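Local structure of acetylornithine aminotransferase (Aquifex aeolicus, 2EH6) at residues Glu297-Lys311 and Lys361-Leu375. The protein catalyses the pyridoxal-phosphate-dependent transfer of an amino group between N(2)-acetyl-L-ornithine and 2-oxoglutarate, a step of arginine biosynthesis, as a homodimer. Numbering follows the deposited sequence.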
loop_
_atom_site.group_PDB
_atom_site.type_symbol
_atom_site.label_atom_id
_atom_site.label_comp_id
_atom_site.label_asym_id
_atom_site.label_seq_id
_atom_site.Cartn_x
_atom_site.Cartn_y
_atom_site.Cartn_z
ATOM N N GLU A 297 -7.385 31.604 -1.365
ATOM C CA GLU A 297 -8.313 32.612 -0.860
ATOM C C GLU A 297 -9.165 32.150 0.317
ATOM O O GLU A 297 -9.231 32.832 1.342
ATOM C CB GLU A 297 -9.235 33.103 -1.973
ATOM C CG GLU A 297 -10.203 34.183 -1.505
ATOM C CD GLU A 297 -11.099 34.696 -2.615
ATOM O OE1 GLU A 297 -10.564 35.170 -3.640
ATOM O OE2 GLU A 297 -12.338 34.628 -2.459
ATOM N N VAL A 298 -9.835 31.011 0.173
ATOM C CA VAL A 298 -10.662 30.508 1.265
ATOM C C VAL A 298 -9.743 30.131 2.427
ATOM O O VAL A 298 -10.096 30.295 3.593
ATOM C CB VAL A 298 -11.480 29.272 0.830
ATOM C CG1 VAL A 298 -12.478 28.896 1.923
ATOM C CG2 VAL A 298 -12.208 29.565 -0.478
ATOM N N GLY A 299 -8.550 29.645 2.095
ATOM C CA GLY A 299 -7.590 29.263 3.115
ATOM C C GLY A 299 -7.164 30.435 3.979
ATOM O O GLY A 299 -7.097 30.316 5.205
ATOM N N ASN A 300 -6.866 31.568 3.349
ATOM C CA ASN A 300 -6.453 32.756 4.092
ATOM C C ASN A 300 -7.618 33.266 4.929
ATOM O O ASN A 300 -7.436 33.712 6.060
ATOM C CB ASN A 300 -5.976 33.853 3.137
ATOM C CG ASN A 300 -4.757 33.437 2.344
ATOM O OD1 ASN A 300 -3.839 32.815 2.882
ATOM N ND2 ASN A 300 -4.733 33.785 1.062
ATOM N N TYR A 301 -8.816 33.192 4.359
ATOM C CA TYR A 301 -10.031 33.617 5.044
ATOM C C TYR A 301 -10.165 32.815 6.338
ATOM O O TYR A 301 -10.319 33.374 7.424
ATOM C CB TYR A 301 -11.244 33.346 4.152
ATOM C CG TYR A 301 -12.575 33.748 4.748
ATOM C CD1 TYR A 301 -12.952 35.090 4.821
ATOM C CD2 TYR A 301 -13.467 32.786 5.222
ATOM C CE1 TYR A 301 -14.187 35.463 5.348
ATOM C CE2 TYR A 301 -14.703 33.149 5.752
ATOM C CZ TYR A 301 -15.055 34.489 5.811
ATOM O OH TYR A 301 -16.275 34.858 6.331
ATOM N N PHE A 302 -10.099 31.496 6.202
ATOM C CA PHE A 302 -10.216 30.578 7.330
ATOM C C PHE A 302 -9.150 30.852 8.392
ATOM O O PHE A 302 -9.457 30.940 9.580
ATOM C CB PHE A 302 -10.117 29.134 6.807
ATOM C CG PHE A 302 -10.343 28.067 7.854
ATOM C CD1 PHE A 302 -11.020 28.344 9.038
ATOM C CD2 PHE A 302 -9.920 26.764 7.622
ATOM C CE1 PHE A 302 -11.269 27.332 9.973
ATOM C CE2 PHE A 302 -10.168 25.751 8.551
ATOM C CZ PHE A 302 -10.841 26.035 9.724
ATOM N N LYS A 303 -7.899 31.000 7.969
ATOM C CA LYS A 303 -6.820 31.259 8.914
ATOM C C LYS A 303 -7.096 32.527 9.722
ATOM O O LYS A 303 -6.923 32.547 10.944
ATOM C CB LYS A 303 -5.481 31.381 8.176
ATOM C CG LYS A 303 -4.264 31.381 9.095
ATOM C CD LYS A 303 -2.963 31.307 8.302
ATOM C CE LYS A 303 -1.756 31.208 9.226
ATOM N NZ LYS A 303 -0.472 31.119 8.469
ATOM N N GLU A 304 -7.541 33.581 9.048
ATOM C CA GLU A 304 -7.834 34.831 9.739
ATOM C C GLU A 304 -8.956 34.685 10.762
ATOM O O GLU A 304 -8.875 35.237 11.860
ATOM C CB GLU A 304 -8.184 35.929 8.733
ATOM C CG GLU A 304 -6.990 36.393 7.914
ATOM C CD GLU A 304 -5.793 36.752 8.788
ATOM O OE1 GLU A 304 -5.928 37.645 9.657
ATOM O OE2 GLU A 304 -4.719 36.135 8.607
ATOM N N LYS A 305 -10.002 33.945 10.403
ATOM C CA LYS A 305 -11.123 33.733 11.313
ATOM C C LYS A 305 -10.665 32.939 12.533
ATOM O O LYS A 305 -11.119 33.182 13.650
ATOM C CB LYS A 305 -12.257 32.988 10.601
ATOM C CG LYS A 305 -12.861 33.749 9.431
ATOM C CD LYS A 305 -13.389 35.109 9.874
ATOM C CE LYS A 305 -13.923 35.905 8.700
ATOM N NZ LYS A 305 -14.509 37.208 9.123
ATOM N N LEU A 306 -9.766 31.983 12.314
ATOM C CA LEU A 306 -9.243 31.176 13.407
ATOM C C LEU A 306 -8.482 32.073 14.372
ATOM O O LEU A 306 -8.588 31.921 15.589
ATOM C CB LEU A 306 -8.321 30.079 12.870
ATOM C CG LEU A 306 -9.011 28.914 12.151
ATOM C CD1 LEU A 306 -7.968 27.953 11.606
ATOM C CD2 LEU A 306 -9.939 28.193 13.123
ATOM N N LYS A 307 -7.710 33.009 13.826
ATOM C CA LYS A 307 -6.953 33.943 14.656
ATOM C C LYS A 307 -7.923 34.807 15.455
ATOM O O LYS A 307 -7.675 35.132 16.617
ATOM C CB LYS A 307 -6.073 34.845 13.788
ATOM C CG LYS A 307 -4.862 34.161 13.177
ATOM C CD LYS A 307 -4.132 35.100 12.221
ATOM C CE LYS A 307 -2.887 34.441 11.641
ATOM N NZ LYS A 307 -2.276 35.250 10.548
ATOM N N GLU A 308 -9.034 35.170 14.820
ATOM C CA GLU A 308 -10.053 36.007 15.443
ATOM C C GLU A 308 -10.689 35.401 16.687
ATOM O O GLU A 308 -11.144 36.128 17.570
ATOM C CB GLU A 308 -11.140 36.341 14.424
ATOM C CG GLU A 308 -10.806 37.522 13.533
ATOM C CD GLU A 308 -11.755 37.648 12.359
ATOM O OE1 GLU A 308 -12.969 37.405 12.541
ATOM O OE2 GLU A 308 -11.287 37.999 11.256
ATOM N N LEU A 309 -10.727 34.076 16.758
ATOM C CA LEU A 309 -11.311 33.409 17.914
ATOM C C LEU A 309 -10.519 33.744 19.176
ATOM O O LEU A 309 -11.060 33.733 20.283
ATOM C CB LEU A 309 -11.324 31.893 17.701
ATOM C CG LEU A 309 -12.182 31.368 16.544
ATOM C CD1 LEU A 309 -11.945 29.874 16.377
ATOM C CD2 LEU A 309 -13.655 31.652 16.815
ATOM N N GLY A 310 -9.235 34.039 18.998
ATOM C CA GLY A 310 -8.383 34.370 20.125
ATOM C C GLY A 310 -8.255 33.227 21.112
ATOM O O GLY A 310 -8.143 33.450 22.317
ATOM N N LYS A 311 -8.266 31.999 20.606
ATOM C CA LYS A 311 -8.157 30.831 21.468
ATOM C C LYS A 311 -6.857 30.050 21.309
ATOM O O LYS A 311 -6.743 28.922 21.788
ATOM C CB LYS A 311 -9.353 29.903 21.244
ATOM C CG LYS A 311 -10.648 30.428 21.844
ATOM C CD LYS A 311 -10.527 30.555 23.356
ATOM C CE LYS A 311 -11.738 31.251 23.967
ATOM N NZ LYS A 311 -12.997 30.495 23.731
ATOM N N LYS A 361 -16.301 29.772 1.596
ATOM C CA LYS A 361 -16.382 30.680 2.740
ATOM C C LYS A 361 -17.599 30.464 3.630
ATOM O O LYS A 361 -17.485 30.492 4.854
ATOM C CB LYS A 361 -16.337 32.136 2.266
ATOM C CG LYS A 361 -14.976 32.538 1.724
ATOM C CD LYS A 361 -14.906 34.020 1.414
ATOM C CE LYS A 361 -13.513 34.404 0.947
ATOM N NZ LYS A 361 -13.395 35.862 0.696
ATOM N N GLU A 362 -18.757 30.252 3.015
ATOM C CA GLU A 362 -19.987 30.023 3.766
ATOM C C GLU A 362 -19.804 28.831 4.702
ATOM O O GLU A 362 -20.284 28.842 5.833
ATOM C CB GLU A 362 -21.146 29.750 2.807
ATOM C CG GLU A 362 -22.471 29.472 3.496
ATOM C CD GLU A 362 -23.525 28.956 2.535
ATOM O OE1 GLU A 362 -23.367 27.823 2.028
ATOM O OE2 GLU A 362 -24.509 29.685 2.282
ATOM N N HIS A 363 -19.111 27.805 4.215
ATOM C CA HIS A 363 -18.846 26.597 4.996
ATOM C C HIS A 363 -17.861 26.904 6.119
ATOM O O HIS A 363 -18.009 26.423 7.244
ATOM C CB HIS A 363 -18.266 25.511 4.092
ATOM C CG HIS A 363 -19.205 25.051 3.022
ATOM N ND1 HIS A 363 -18.767 24.530 1.820
ATOM C CD2 HIS A 363 -20.557 25.000 2.984
ATOM C CE1 HIS A 363 -19.810 24.179 1.090
ATOM N NE2 HIS A 363 -20.908 24.452 1.774
ATOM N N ILE A 364 -16.851 27.708 5.803
ATOM C CA ILE A 364 -15.854 28.098 6.790
ATOM C C ILE A 364 -16.553 28.792 7.959
ATOM O O ILE A 364 -16.265 28.508 9.121
ATOM C CB ILE A 364 -14.807 29.065 6.179
ATOM C CG1 ILE A 364 -14.017 28.358 5.071
ATOM C CG2 ILE A 364 -13.869 29.576 7.263
ATOM C CD1 ILE A 364 -13.255 27.118 5.524
ATOM N N ASP A 365 -17.477 29.695 7.648
ATOM C CA ASP A 365 -18.206 30.416 8.688
ATOM C C ASP A 365 -18.942 29.457 9.610
ATOM O O ASP A 365 -18.957 29.637 10.829
ATOM C CB ASP A 365 -19.204 31.400 8.069
ATOM C CG ASP A 365 -18.522 32.521 7.316
ATOM O OD1 ASP A 365 -17.388 32.881 7.697
ATOM O OD2 ASP A 365 -19.121 33.048 6.353
ATOM N N ARG A 366 -19.550 28.438 9.016
ATOM C CA ARG A 366 -20.287 27.429 9.764
ATOM C C ARG A 366 -19.369 26.773 10.787
ATOM O O ARG A 366 -19.715 26.656 11.965
ATOM C CB ARG A 366 -20.824 26.367 8.802
ATOM C CG ARG A 366 -21.752 26.909 7.729
ATOM C CD ARG A 366 -23.172 27.018 8.241
ATOM N NE ARG A 366 -23.708 25.703 8.588
ATOM C CZ ARG A 366 -24.911 25.495 9.113
ATOM N NH1 ARG A 366 -25.721 26.518 9.360
ATOM N NH2 ARG A 366 -25.307 24.260 9.393
ATOM N N ALA A 367 -18.195 26.345 10.330
ATOM C CA ALA A 367 -17.225 25.695 11.205
ATOM C C ALA A 367 -16.729 26.650 12.289
ATOM O O ALA A 367 -16.593 26.266 13.452
ATOM C CB ALA A 367 -16.049 25.176 10.388
ATOM N N ILE A 368 -16.456 27.892 11.904
ATOM C CA ILE A 368 -15.983 28.886 12.859
ATOM C C ILE A 368 -17.007 29.098 13.974
ATOM O O ILE A 368 -16.645 29.182 15.142
ATOM C CB ILE A 368 -15.697 30.232 12.162
ATOM C CG1 ILE A 368 -14.480 30.088 11.243
ATOM C CG2 ILE A 368 -15.470 31.326 13.200
ATOM C CD1 ILE A 368 -13.191 29.694 11.964
ATOM N N SER A 369 -18.282 29.172 13.611
ATOM C CA SER A 369 -19.339 29.369 14.595
ATOM C C SER A 369 -19.303 28.260 15.646
ATOM O O SER A 369 -19.356 28.525 16.849
ATOM C CB SER A 369 -20.705 29.391 13.901
ATOM O OG SER A 369 -21.736 29.724 14.816
ATOM N N VAL A 370 -19.210 27.016 15.190
ATOM C CA VAL A 370 -19.157 25.874 16.096
ATOM C C VAL A 370 -17.939 25.971 17.008
ATOM O O VAL A 370 -18.020 25.701 18.207
ATOM C CB VAL A 370 -19.091 24.549 15.315
ATOM C CG1 VAL A 370 -18.795 23.397 16.264
ATOM C CG2 VAL A 370 -20.410 24.313 14.590
ATOM N N LEU A 371 -16.806 26.354 16.430
ATOM C CA LEU A 371 -15.573 26.497 17.192
ATOM C C LEU A 371 -15.718 27.579 18.258
ATOM O O LEU A 371 -15.287 27.405 19.400
ATOM C CB LEU A 371 -14.416 26.841 16.252
ATOM C CG LEU A 371 -13.992 25.716 15.307
ATOM C CD1 LEU A 371 -12.922 26.221 14.348
ATOM C CD2 LEU A 371 -13.470 24.547 16.120
ATOM N N ARG A 372 -16.326 28.698 17.878
ATOM C CA ARG A 372 -16.528 29.801 18.807
ATOM C C ARG A 372 -17.360 29.329 19.996
ATOM O O ARG A 372 -17.102 29.709 21.139
ATOM C CB ARG A 372 -17.236 30.965 18.100
ATOM C CG ARG A 372 -17.412 32.219 18.961
ATOM C CD ARG A 372 -17.966 33.377 18.141
ATOM N NE ARG A 372 -17.942 34.656 18.859
ATOM C CZ ARG A 372 -18.822 35.031 19.786
ATOM N NH1 ARG A 372 -19.821 34.229 20.133
ATOM N NH2 ARG A 372 -18.711 36.223 20.362
ATOM N N GLU A 373 -18.351 28.485 19.727
ATOM C CA GLU A 373 -19.221 27.982 20.783
ATOM C C GLU A 373 -18.627 26.896 21.679
ATOM O O GLU A 373 -19.091 26.709 22.803
ATOM C CB GLU A 373 -20.537 27.472 20.183
ATOM C CG GLU A 373 -21.417 28.564 19.597
ATOM C CD GLU A 373 -21.770 29.646 20.614
ATOM O OE1 GLU A 373 -22.387 29.316 21.651
ATOM O OE2 GLU A 373 -21.428 30.826 20.374
ATOM N N ILE A 374 -17.605 26.187 21.207
ATOM C CA ILE A 374 -17.022 25.118 22.017
ATOM C C ILE A 374 -15.664 25.419 22.642
ATOM O O ILE A 374 -15.351 24.920 23.721
ATOM C CB ILE A 374 -16.890 23.800 21.208
ATOM C CG1 ILE A 374 -15.840 23.957 20.109
ATOM C CG2 ILE A 374 -18.240 23.419 20.612
ATOM C CD1 ILE A 374 -15.586 22.680 19.321
ATOM N N LEU A 375 -14.858 26.231 21.973
ATOM C CA LEU A 375 -13.532 26.553 22.479
ATOM C C LEU A 375 -13.520 27.360 23.771
ATOM O O LEU A 375 -12.715 27.003 24.659
ATOM C CB LEU A 375 -12.727 27.280 21.402
ATOM C CG LEU A 375 -12.415 26.405 20.186
ATOM C CD1 LEU A 375 -11.636 27.210 19.168
ATOM C CD2 LEU A 375 -11.626 25.179 20.625
ATOM O OXT LEU A 375 -14.288 28.338 23.881
HETATM O O HOH W 1 -14.770 30.945 21.671
#
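The hydroxyl of Y301 donates to D365, OH to OD1 at 2.6 Å, and meets the carboxylate on its syn side, with OD1 near the ring plane and the two flat groups turned 64° apart. K361 runs extended over one ring face, its CD 4.0 Å from the centroid of the Y301 ring and 9° off the normal, which meets the geometry of a CH-pi contact; K305 CG backs the opposite face. Replacing Y301 by an alanine would probably leave D365 without this donor and the aliphatic part of K361 without its platform. K361 NZ continues to E297 OE2, a salt bridge of 3.5 Å. Deeper in, I364 CD1 lies over the F302 ring, while I368 CD1 reaches the ring edge, 3.6 Å from F302 CE1. L309 CD1 lies 3.9 Å from both L371 CB and L375 CD1. These contacts join the C-terminal part of helix 275-308 to helix 361-374; the axes of 297-308 and 361-374 run 21° from parallel and come within 10.0 Å. Both helices pack on the sheet containing strands 313-317, 320-324 and 350-353 in this class-III aminotransferase. Past G310, the first residue to leave helical angles, with positive phi, K311 bends at chi2 and chi4, and its NZ donates to L375 OXT at 2.5 Å within a salt bridge to the C-terminal carboxylate; a water accepts from the same NZ and donates to R372 O. F302 is set against the sheet by L321 and the steeply inclined rings of F353 and F33.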